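Local coordinates for hypothetical protein (Deinococcus radiodurans, PDB 1U5K) that is probably involved in DNA repair and in recombination through the RecF pathway, and carries a bound zinc ion, at residues C153-P164 against L171-Y182; W131-G142 against F189-V198. One frame throughout, in Å; residues are numbered along the deposited sequence.

Interaction 1 of 2, residues C153-P164 against L171-Y182. With ZN (zinc ion), chain C.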
loop_
_atom_site.group_PDB
_atom_site.type_symbol
_atom_site.label_atom_id
_atom_site.label_comp_id
_atom_site.label_asym_id
_atom_site.label_seq_id
_atom_site.Cartn_x
_atom_site.Cartn_y
_atom_site.Cartn_z
ATOM N N CYS A 153 1.954 -24.840 20.963
ATOM C CA CYS A 153 2.518 -23.524 21.213
ATOM C C CYS A 153 3.685 -23.311 20.260
ATOM O O CYS A 153 4.549 -24.175 20.106
ATOM C CB CYS A 153 2.978 -23.405 22.669
ATOM S SG CYS A 153 3.979 -21.961 23.050
ATOM N N ALA A 154 3.698 -22.144 19.629
ATOM C CA ALA A 154 4.702 -21.829 18.626
ATOM C C ALA A 154 6.093 -21.705 19.250
ATOM O O ALA A 154 7.090 -21.771 18.542
ATOM C CB ALA A 154 4.337 -20.535 17.924
ATOM N N ARG A 155 6.183 -21.536 20.567
ATOM C CA ARG A 155 7.491 -21.399 21.200
ATOM C C ARG A 155 7.984 -22.709 21.816
ATOM O O ARG A 155 9.041 -23.196 21.435
ATOM C CB ARG A 155 7.442 -20.267 22.226
ATOM C CG ARG A 155 8.705 -20.046 23.033
ATOM C CD ARG A 155 8.756 -18.711 23.727
ATOM N NE ARG A 155 9.968 -18.401 24.491
ATOM C CZ ARG A 155 10.133 -18.652 25.793
ATOM N NH1 ARG A 155 9.215 -19.315 26.461
ATOM N NH2 ARG A 155 11.216 -18.242 26.442
ATOM N N CYS A 156 7.256 -23.273 22.773
ATOM C CA CYS A 156 7.707 -24.461 23.488
ATOM C C CYS A 156 7.099 -25.780 23.016
ATOM O O CYS A 156 7.550 -26.846 23.428
ATOM C CB CYS A 156 7.407 -24.318 24.971
ATOM S SG CYS A 156 5.681 -24.547 25.429
ATOM N N GLY A 157 6.017 -25.722 22.249
ATOM C CA GLY A 157 5.422 -26.909 21.681
ATOM C C GLY A 157 4.282 -27.517 22.471
ATOM O O GLY A 157 3.755 -28.523 22.011
ATOM N N ALA A 158 3.932 -26.951 23.618
ATOM C CA ALA A 158 2.818 -27.432 24.434
ATOM C C ALA A 158 1.492 -27.514 23.682
ATOM O O ALA A 158 1.139 -26.649 22.877
ATOM C CB ALA A 158 2.619 -26.613 25.690
ATOM N N PRO A 159 0.776 -28.606 23.916
ATOM C CA PRO A 159 -0.477 -28.866 23.202
ATOM C C PRO A 159 -1.579 -27.861 23.508
ATOM O O PRO A 159 -1.706 -27.358 24.622
ATOM C CB PRO A 159 -0.843 -30.308 23.581
ATOM C CG PRO A 159 0.173 -30.762 24.543
ATOM C CD PRO A 159 1.213 -29.705 24.793
ATOM N N ASP A 160 -2.358 -27.544 22.478
ATOM C CA ASP A 160 -3.574 -26.753 22.616
ATOM C C ASP A 160 -3.399 -25.351 23.201
ATOM O O ASP A 160 -4.136 -24.976 24.100
ATOM C CB ASP A 160 -4.573 -27.536 23.469
ATOM C CG ASP A 160 -4.805 -28.923 22.926
ATOM O OD1 ASP A 160 -5.011 -29.005 21.704
ATOM O OD2 ASP A 160 -4.728 -29.966 23.604
ATOM N N PRO A 161 -2.513 -24.540 22.631
ATOM C CA PRO A 161 -2.300 -23.171 23.106
ATOM C C PRO A 161 -3.546 -22.314 22.902
ATOM O O PRO A 161 -4.265 -22.466 21.915
ATOM C CB PRO A 161 -1.158 -22.673 22.213
ATOM C CG PRO A 161 -1.273 -23.448 20.950
ATOM C CD PRO A 161 -1.779 -24.802 21.383
ATOM N N GLU A 162 -3.764 -21.365 23.801
ATOM C CA GLU A 162 -4.964 -20.546 23.761
ATOM C C GLU A 162 -4.682 -19.055 23.634
ATOM O O GLU A 162 -5.603 -18.243 23.687
ATOM C CB GLU A 162 -5.765 -20.794 25.038
ATOM C CG GLU A 162 -6.190 -22.235 25.247
ATOM C CD GLU A 162 -7.126 -22.407 26.432
ATOM O OE1 GLU A 162 -7.044 -21.612 27.392
ATOM O OE2 GLU A 162 -7.977 -23.323 26.384
ATOM N N HIS A 163 -3.411 -18.684 23.505
ATOM C CA HIS A 163 -3.072 -17.269 23.584
ATOM C C HIS A 163 -2.513 -16.700 22.286
ATOM O O HIS A 163 -1.913 -17.434 21.488
ATOM C CB HIS A 163 -2.060 -16.999 24.698
ATOM C CG HIS A 163 -2.535 -17.395 26.065
ATOM N ND1 HIS A 163 -2.636 -16.483 27.094
ATOM C CD2 HIS A 163 -2.870 -18.598 26.592
ATOM C CE1 HIS A 163 -3.054 -17.099 28.184
ATOM N NE2 HIS A 163 -3.203 -18.384 27.910
ATOM N N PRO A 164 -2.648 -15.384 22.133
ATOM C CA PRO A 164 -2.095 -14.672 20.976
ATOM C C PRO A 164 -0.580 -14.807 20.902
ATOM O O PRO A 164 0.065 -14.904 21.946
ATOM C CB PRO A 164 -2.465 -13.208 21.233
ATOM C CG PRO A 164 -3.548 -13.235 22.235
ATOM C CD PRO A 164 -3.314 -14.455 23.061
ATOM N N LEU A 171 -0.141 -19.352 17.773
ATOM C CA LEU A 171 -0.668 -19.326 19.134
ATOM C C LEU A 171 0.382 -19.754 20.170
ATOM O O LEU A 171 1.254 -20.559 19.868
ATOM C CB LEU A 171 -1.851 -20.274 19.233
ATOM C CG LEU A 171 -3.051 -20.016 18.304
ATOM C CD1 LEU A 171 -3.928 -21.239 18.369
ATOM C CD2 LEU A 171 -3.810 -18.777 18.705
ATOM N N LEU A 172 0.300 -19.209 21.376
ATOM C CA LEU A 172 1.212 -19.484 22.483
ATOM C C LEU A 172 0.452 -20.097 23.647
ATOM O O LEU A 172 -0.729 -19.794 23.843
ATOM C CB LEU A 172 1.895 -18.207 22.970
ATOM C CG LEU A 172 2.827 -17.563 21.956
ATOM C CD1 LEU A 172 3.285 -16.204 22.460
ATOM C CD2 LEU A 172 3.958 -18.503 21.583
ATOM N N CYS A 173 1.131 -20.922 24.448
ATOM C CA CYS A 173 0.544 -21.437 25.685
ATOM C C CYS A 173 0.571 -20.376 26.776
ATOM O O CYS A 173 1.239 -19.341 26.668
ATOM C CB CYS A 173 1.254 -22.711 26.170
ATOM S SG CYS A 173 2.906 -22.427 26.844
ATOM N N SER A 174 -0.131 -20.671 27.865
ATOM C CA SER A 174 -0.266 -19.754 28.994
ATOM C C SER A 174 1.091 -19.422 29.613
ATOM O O SER A 174 1.282 -18.319 30.110
ATOM C CB SER A 174 -1.248 -20.304 30.038
ATOM O OG SER A 174 -0.695 -21.427 30.719
ATOM N N LYS A 175 2.067 -20.317 29.500
ATOM C CA LYS A 175 3.379 -20.067 30.060
ATOM C C LYS A 175 4.259 -19.193 29.173
ATOM O O LYS A 175 5.040 -18.412 29.694
ATOM C CB LYS A 175 4.089 -21.387 30.375
ATOM C CG LYS A 175 3.410 -22.272 31.409
ATOM C CD LYS A 175 3.464 -21.799 32.852
ATOM C CE LYS A 175 3.037 -22.906 33.843
ATOM N NZ LYS A 175 4.213 -23.657 34.442
ATOM N N CYS A 176 4.113 -19.258 27.854
ATOM C CA CYS A 176 4.940 -18.483 26.940
ATOM C C CYS A 176 4.319 -17.118 26.654
ATOM O O CYS A 176 5.001 -16.201 26.237
ATOM C CB CYS A 176 5.158 -19.277 25.655
ATOM S SG CYS A 176 6.210 -20.732 25.856
ATOM N N ALA A 177 3.039 -16.960 26.961
ATOM C CA ALA A 177 2.264 -15.788 26.589
ATOM C C ALA A 177 2.331 -14.689 27.655
ATOM O O ALA A 177 2.449 -14.953 28.846
ATOM C CB ALA A 177 0.832 -16.193 26.352
ATOM N N ALA A 178 2.299 -13.444 27.202
ATOM C CA ALA A 178 2.204 -12.293 28.086
ATOM C C ALA A 178 0.847 -11.611 27.930
ATOM O O ALA A 178 0.604 -10.602 28.585
ATOM C CB ALA A 178 3.312 -11.307 27.751
ATOM N N LEU A 179 0.003 -12.097 27.026
ATOM C CA LEU A 179 -1.348 -11.579 26.847
ATOM C C LEU A 179 -2.409 -12.583 27.285
ATOM O O LEU A 179 -2.148 -13.783 27.308
ATOM C CB LEU A 179 -1.563 -11.218 25.377
ATOM C CG LEU A 179 -0.672 -10.106 24.826
ATOM C CD1 LEU A 179 -0.896 -9.999 23.316
ATOM C CD2 LEU A 179 -1.008 -8.814 25.543
ATOM N N PRO A 180 -3.597 -12.107 27.648
ATOM C CA PRO A 180 -4.689 -13.005 28.046
ATOM C C PRO A 180 -5.160 -13.918 26.920
ATOM O O PRO A 180 -4.958 -13.600 25.759
ATOM C CB PRO A 180 -5.832 -12.068 28.464
ATOM C CG PRO A 180 -5.375 -10.673 28.227
ATOM C CD PRO A 180 -3.955 -10.681 27.747
ATOM N N PRO A 181 -5.835 -15.012 27.243
ATOM C CA PRO A 181 -6.234 -15.976 26.222
ATOM C C PRO A 181 -7.262 -15.388 25.255
ATOM O O PRO A 181 -7.956 -14.444 25.623
ATOM C CB PRO A 181 -6.822 -17.132 27.029
ATOM C CG PRO A 181 -7.130 -16.603 28.383
ATOM C CD PRO A 181 -6.306 -15.385 28.585
ATOM N N TYR A 182 -7.275 -15.877 24.018
ATOM C CA TYR A 182 -8.371 -15.563 23.125
ATOM C C TYR A 182 -9.659 -16.096 23.744
ATOM O O TYR A 182 -9.655 -17.170 24.347
ATOM C CB TYR A 182 -8.167 -16.250 21.784
ATOM C CG TYR A 182 -7.144 -15.620 20.875
ATOM C CD1 TYR A 182 -6.096 -16.368 20.369
ATOM C CD2 TYR A 182 -7.241 -14.290 20.491
ATOM C CE1 TYR A 182 -5.165 -15.791 19.524
ATOM C CE2 TYR A 182 -6.350 -13.726 19.597
ATOM C CZ TYR A 182 -5.306 -14.483 19.106
ATOM O OH TYR A 182 -4.369 -13.939 18.245
HETATM ZN ZN ZN C . 4.665 -22.498 25.328
HETATM O O HOH W 1 -2.633 -22.364 26.750
HETATM O O HOH W 2 0.589 -13.565 24.364
#
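The imidazole of His163 lies between two backbone runs of 171-182: Pro181 covers one face, with CB 4.0 Å from the ring centroid in a CH-pi contact, while Cys173 O and Ser174 CA lie over the opposite face. At the ring edge His163 ND1 donates to Leu179 O (2.8 Å), a nearly straight bond within both the ring plane and the carbonyl plane. With CG anti to the carbonyl carbon (chi1 -60°), the ring reaches this oxygen, and His163 CB rests on the methyl of Ala177. The phenol ring of Tyr182 takes Pro164 CG over one face, 3.9 Å from its centroid, and the two side chains run past each other in opposite directions. The guanidinium of Arg155, at the end of a chain extended from CG to NE, meets Cys176 SG edge-on, NH1 donating to the sulfur at 3.4 Å in the guanidinium plane. The groups are carried on a short antiparallel hairpin, in which His163 and Leu172 form a hydrogen-bonded pair, and Ala154 N adds a bond to Leu171 O. The Pro161 and Leu171 side chains cross at about a right angle, Pro161 CG meeting Leu171 CB. The tetrahedral zinc site takes two thiolates from each segment: Cys153 and Cys156, Cys173 and Cys176, with SG atoms 2.3-2.4 Å from the metal. Cys153 SG also accepts backbone N-H groups of Arg155, Cys156 and, across the contact, Cys173 (3.3 Å to its N); Ala158 N donates to Cys156 SG. Four thiolates would outweigh the two charges of the zinc ion, so these N-H donors and the Arg155 cation probably spread and offset charge on the sulfurs, while the metal crosslinks two CxxC turns that carry little regular secondary structure.

Interaction 2 of 2, residues W131-G142 against F189-V198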
loop_
_atom_site.group_PDB
_atom_site.type_symbol
_atom_site.label_atom_id
_atom_site.label_comp_id
_atom_site.label_asym_id
_atom_site.label_seq_id
_atom_site.Cartn_x
_atom_site.Cartn_y
_atom_site.Cartn_z
ATOM N N TRP A 131 -17.810 -10.992 7.384
ATOM C CA TRP A 131 -17.694 -12.362 7.857
ATOM C C TRP A 131 -17.325 -13.294 6.699
ATOM O O TRP A 131 -16.537 -14.232 6.866
ATOM C CB TRP A 131 -18.938 -12.868 8.601
ATOM C CG TRP A 131 -18.711 -14.212 9.208
ATOM C CD1 TRP A 131 -19.374 -15.356 8.911
ATOM C CD2 TRP A 131 -17.733 -14.562 10.191
ATOM N NE1 TRP A 131 -18.857 -16.402 9.634
ATOM C CE2 TRP A 131 -17.857 -15.942 10.442
ATOM C CE3 TRP A 131 -16.755 -13.845 10.895
ATOM C CZ2 TRP A 131 -17.043 -16.624 11.349
ATOM C CZ3 TRP A 131 -15.929 -14.521 11.753
ATOM C CH2 TRP A 131 -16.101 -15.891 12.005
ATOM N N VAL A 132 -17.903 -13.055 5.528
ATOM C CA VAL A 132 -17.505 -13.819 4.345
ATOM C C VAL A 132 -15.993 -13.673 4.143
ATOM O O VAL A 132 -15.280 -14.656 3.938
ATOM C CB VAL A 132 -18.283 -13.388 3.093
ATOM C CG1 VAL A 132 -17.866 -14.156 1.855
ATOM C CG2 VAL A 132 -19.793 -13.593 3.280
ATOM N N ALA A 133 -15.496 -12.445 4.214
ATOM C CA ALA A 133 -14.081 -12.200 3.942
ATOM C C ALA A 133 -13.168 -12.825 4.990
ATOM O O ALA A 133 -12.146 -13.396 4.616
ATOM C CB ALA A 133 -13.806 -10.706 3.790
ATOM N N LEU A 134 -13.525 -12.751 6.271
ATOM C CA LEU A 134 -12.795 -13.443 7.322
ATOM C C LEU A 134 -12.692 -14.933 7.039
ATOM O O LEU A 134 -11.612 -15.526 7.035
ATOM C CB LEU A 134 -13.358 -13.207 8.725
ATOM C CG LEU A 134 -12.756 -12.005 9.428
ATOM C CD1 LEU A 134 -13.550 -11.719 10.676
ATOM C CD2 LEU A 134 -11.246 -12.111 9.704
ATOM N N VAL A 135 -13.837 -15.535 6.759
ATOM C CA VAL A 135 -13.923 -16.970 6.559
ATOM C C VAL A 135 -13.112 -17.417 5.352
ATOM O O VAL A 135 -12.359 -18.378 5.438
ATOM C CB VAL A 135 -15.386 -17.429 6.451
ATOM C CG1 VAL A 135 -15.471 -18.849 5.954
ATOM C CG2 VAL A 135 -16.033 -17.284 7.802
ATOM N N MET A 136 -13.240 -16.678 4.257
ATOM C CA MET A 136 -12.657 -17.036 2.980
ATOM C C MET A 136 -11.152 -16.789 3.004
ATOM O O MET A 136 -10.371 -17.597 2.508
ATOM C CB MET A 136 -13.332 -16.238 1.861
ATOM C CG MET A 136 -14.809 -16.613 1.701
ATOM S SD MET A 136 -15.041 -18.321 1.257
ATOM C CE MET A 136 -14.766 -18.247 -0.365
ATOM N N SER A 137 -10.740 -15.694 3.626
ATOM C CA SER A 137 -9.318 -15.423 3.751
ATOM C C SER A 137 -8.585 -16.506 4.570
ATOM O O SER A 137 -7.543 -17.034 4.143
ATOM C CB SER A 137 -9.135 -13.935 4.112
ATOM O OG SER A 137 -9.335 -13.788 5.502
ATOM N N TYR A 138 -9.169 -16.962 5.677
ATOM C CA TYR A 138 -8.582 -18.051 6.456
ATOM C C TYR A 138 -8.604 -19.378 5.698
ATOM O O TYR A 138 -7.618 -20.126 5.680
ATOM C CB TYR A 138 -9.245 -18.183 7.833
ATOM C CG TYR A 138 -8.670 -17.331 8.926
ATOM C CD1 TYR A 138 -9.031 -16.000 9.045
ATOM C CD2 TYR A 138 -7.742 -17.845 9.845
ATOM C CE1 TYR A 138 -8.483 -15.219 10.040
ATOM C CE2 TYR A 138 -7.224 -17.076 10.873
ATOM C CZ TYR A 138 -7.595 -15.749 10.961
ATOM O OH TYR A 138 -7.123 -14.918 11.953
ATOM N N LYS A 139 -9.703 -19.636 5.000
ATOM C CA LYS A 139 -9.789 -20.822 4.171
ATOM C C LYS A 139 -8.724 -20.884 3.093
ATOM O O LYS A 139 -8.164 -21.945 2.844
ATOM C CB LYS A 139 -11.172 -20.991 3.540
ATOM C CG LYS A 139 -11.414 -22.386 3.009
ATOM C CD LYS A 139 -11.907 -23.383 4.050
ATOM C CE LYS A 139 -12.065 -24.765 3.426
ATOM N NZ LYS A 139 -12.058 -25.861 4.416
ATOM N N LEU A 140 -8.431 -19.751 2.464
ATOM C CA LEU A 140 -7.404 -19.720 1.435
ATOM C C LEU A 140 -6.021 -20.050 1.999
ATOM O O LEU A 140 -5.168 -20.507 1.257
ATOM C CB LEU A 140 -7.360 -18.373 0.713
ATOM C CG LEU A 140 -8.508 -18.056 -0.236
ATOM C CD1 LEU A 140 -8.758 -16.558 -0.463
ATOM C CD2 LEU A 140 -8.348 -18.802 -1.546
ATOM N N LEU A 141 -5.756 -19.805 3.278
ATOM C CA LEU A 141 -4.502 -20.241 3.876
ATOM C C LEU A 141 -4.192 -21.720 3.668
ATOM O O LEU A 141 -3.026 -22.099 3.506
ATOM C CB LEU A 141 -4.453 -19.930 5.373
ATOM C CG LEU A 141 -4.709 -18.496 5.846
ATOM C CD1 LEU A 141 -4.746 -18.404 7.367
ATOM C CD2 LEU A 141 -3.602 -17.629 5.313
ATOM N N GLY A 142 -5.224 -22.556 3.689
ATOM C CA GLY A 142 -5.070 -23.977 3.446
ATOM C C GLY A 142 -4.656 -24.368 2.043
ATOM O O GLY A 142 -4.237 -25.505 1.839
ATOM N N PHE A 189 -12.731 -20.576 16.093
ATOM C CA PHE A 189 -12.494 -20.162 14.717
ATOM C C PHE A 189 -11.062 -20.433 14.277
ATOM O O PHE A 189 -10.824 -21.089 13.270
ATOM C CB PHE A 189 -12.828 -18.689 14.512
ATOM C CG PHE A 189 -12.629 -18.243 13.095
ATOM C CD1 PHE A 189 -13.617 -18.451 12.155
ATOM C CD2 PHE A 189 -11.427 -17.669 12.707
ATOM C CE1 PHE A 189 -13.417 -18.026 10.853
ATOM C CE2 PHE A 189 -11.219 -17.273 11.397
ATOM C CZ PHE A 189 -12.228 -17.420 10.490
ATOM N N LEU A 190 -10.115 -19.939 15.060
ATOM C CA LEU A 190 -8.708 -20.091 14.724
ATOM C C LEU A 190 -8.301 -21.548 14.550
ATOM O O LEU A 190 -7.561 -21.859 13.622
ATOM C CB LEU A 190 -7.849 -19.388 15.773
ATOM C CG LEU A 190 -7.914 -17.871 15.801
ATOM C CD1 LEU A 190 -7.050 -17.353 16.912
ATOM C CD2 LEU A 190 -7.585 -17.179 14.508
ATOM N N ARG A 191 -8.830 -22.450 15.379
ATOM C CA ARG A 191 -8.459 -23.853 15.360
ATOM C C ARG A 191 -9.051 -24.654 14.215
ATOM O O ARG A 191 -8.495 -25.666 13.789
ATOM C CB ARG A 191 -8.817 -24.519 16.692
ATOM C CG ARG A 191 -7.964 -24.076 17.865
ATOM C CD ARG A 191 -8.469 -24.651 19.178
ATOM N NE ARG A 191 -7.570 -24.436 20.296
ATOM C CZ ARG A 191 -7.924 -24.462 21.573
ATOM N NH1 ARG A 191 -9.176 -24.678 21.941
ATOM N NH2 ARG A 191 -7.004 -24.287 22.504
ATOM N N HIS A 192 -10.154 -24.169 13.666
ATOM C CA HIS A 192 -10.926 -24.959 12.725
ATOM C C HIS A 192 -11.225 -24.276 11.398
ATOM O O HIS A 192 -11.672 -24.941 10.479
ATOM C CB HIS A 192 -12.222 -25.354 13.431
ATOM C CG HIS A 192 -11.976 -26.164 14.667
ATOM N ND1 HIS A 192 -11.339 -27.383 14.621
ATOM C CD2 HIS A 192 -12.236 -25.921 15.973
ATOM C CE1 HIS A 192 -11.231 -27.866 15.846
ATOM N NE2 HIS A 192 -11.775 -27.002 16.684
ATOM N N ALA A 193 -10.915 -22.991 11.264
ATOM C CA ALA A 193 -11.341 -22.218 10.103
ATOM C C ALA A 193 -10.750 -22.762 8.809
ATOM O O ALA A 193 -11.423 -22.788 7.781
ATOM C CB ALA A 193 -10.984 -20.757 10.291
ATOM N N VAL A 194 -9.518 -23.257 8.854
ATOM C CA VAL A 194 -8.909 -23.830 7.666
ATOM C C VAL A 194 -9.572 -25.118 7.153
ATOM O O VAL A 194 -9.711 -25.289 5.941
ATOM C CB VAL A 194 -7.398 -23.990 7.883
ATOM C CG1 VAL A 194 -6.743 -24.783 6.760
ATOM C CG2 VAL A 194 -6.771 -22.626 8.051
ATOM N N ARG A 195 -10.013 -25.993 8.054
ATOM C CA ARG A 195 -10.557 -27.310 7.715
ATOM C C ARG A 195 -12.073 -27.297 7.510
ATOM O O ARG A 195 -12.614 -27.960 6.625
ATOM C CB ARG A 195 -10.126 -28.329 8.775
ATOM C CG ARG A 195 -11.016 -29.557 8.992
ATOM C CD ARG A 195 -10.994 -30.111 10.429
ATOM N NE ARG A 195 -12.332 -30.495 10.876
ATOM C CZ ARG A 195 -13.127 -29.823 11.702
ATOM N NH1 ARG A 195 -12.766 -28.696 12.298
ATOM N NH2 ARG A 195 -14.324 -30.320 11.974
ATOM N N ARG A 196 -12.771 -26.523 8.330
ATOM C CA ARG A 196 -14.220 -26.427 8.255
ATOM C C ARG A 196 -14.679 -25.936 6.892
ATOM O O ARG A 196 -14.047 -25.058 6.291
ATOM C CB ARG A 196 -14.693 -25.385 9.251
ATOM C CG ARG A 196 -15.827 -25.810 10.128
ATOM C CD ARG A 196 -15.958 -24.857 11.300
ATOM N NE ARG A 196 -15.793 -25.588 12.542
ATOM C CZ ARG A 196 -15.702 -25.018 13.725
ATOM N NH1 ARG A 196 -15.720 -23.700 13.823
ATOM N NH2 ARG A 196 -15.586 -25.785 14.797
ATOM N N THR A 197 -15.792 -26.483 6.418
ATOM C CA THR A 197 -16.381 -25.965 5.190
ATOM C C THR A 197 -16.765 -24.502 5.380
ATOM O O THR A 197 -17.100 -24.062 6.480
ATOM C CB THR A 197 -17.617 -26.781 4.759
ATOM O OG1 THR A 197 -18.630 -26.628 5.756
ATOM C CG2 THR A 197 -17.314 -28.261 4.702
ATOM N N VAL A 198 -16.725 -23.729 4.301
ATOM C CA VAL A 198 -17.135 -22.336 4.402
ATOM C C VAL A 198 -18.628 -22.204 4.722
ATOM O O VAL A 198 -19.065 -21.328 5.467
ATOM C CB VAL A 198 -16.666 -21.486 3.193
ATOM C CG1 VAL A 198 -15.164 -21.620 2.978
ATOM C CG2 VAL A 198 -17.384 -21.830 1.915
HETATM O O HOH W 3 -8.464 -24.478 3.555
#
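The CA atoms of Lys139 and Val194 come within 4.7 Å, where the C-terminal part of helix 129-141 meets the chain leaving helix 184-192, and the CA atoms of Val135 and Val198 are 6.6 Å apart. Phe189 is the knob of the contact, set among Trp131, Leu134, Val135 and Tyr138. Its CG stands anti to the backbone N (chi1 -178°), which sets the ring against helix 129-141, where its CE2 edge points over the centre of the Tyr138 ring. This edge-to-face pair has planes at 79° and centroids 4.8 Å apart. Trp131 CH2 reaches Phe189 CD1 at 3.6 Å, the rings set obliquely, and Val135 CG2 lies at the Phe189 edge. Leu190 CD2 touches the phenol end of Tyr138, whose hydroxyl hydrogen-bonds Leu214 O. Farther along, Met136 SD and Lys139 CG both pack on Val198 CG1, each side chain crossing that of Val198 at about a right angle. The Lys139 chain, bent at chi2 (85°), brings NZ to two backbone oxygens, Val194 O at 2.9 Å and Arg196 O at 2.8 Å, approaching each from above its carbonyl plane. A water bridges Val194 O to Lys139 O, giving the Val194 carbonyl a second donor. A methionine in place of Lys139 would probably leave the Val194 and Arg196 carbonyls without their ammonium donor and the loop after helix 184-192 less firmly fixed. Helix 211-225 packs Leu214 against Phe189 and Leu190, and helix 110-125 adds Leu115 beside Met136 and Lys139. This is knob-into-hole packing around an aromatic cluster, within the mainly helical part of the RecO C-terminal family region and away from the zinc site.

From the N terminus, the chain passes the OB-family region and two helices before reaching helix 129-141, the first side of interaction 2. It then runs out to 153-164, turns through six residues and returns as 171-182, so interaction 1 closes a short zinc-bound hairpin. Helix 184-192 follows, and 189-198 completes interaction 2, closing a longer loop that contains the whole of interaction 1. The contacts are therefore nested, without crossing, and their centres lie about 21 Å apart. They meet where Leu190 packs on Tyr182 and Arg191 lies against Glu162, tying the zinc hairpin through helix 184-192 to the helical bundle.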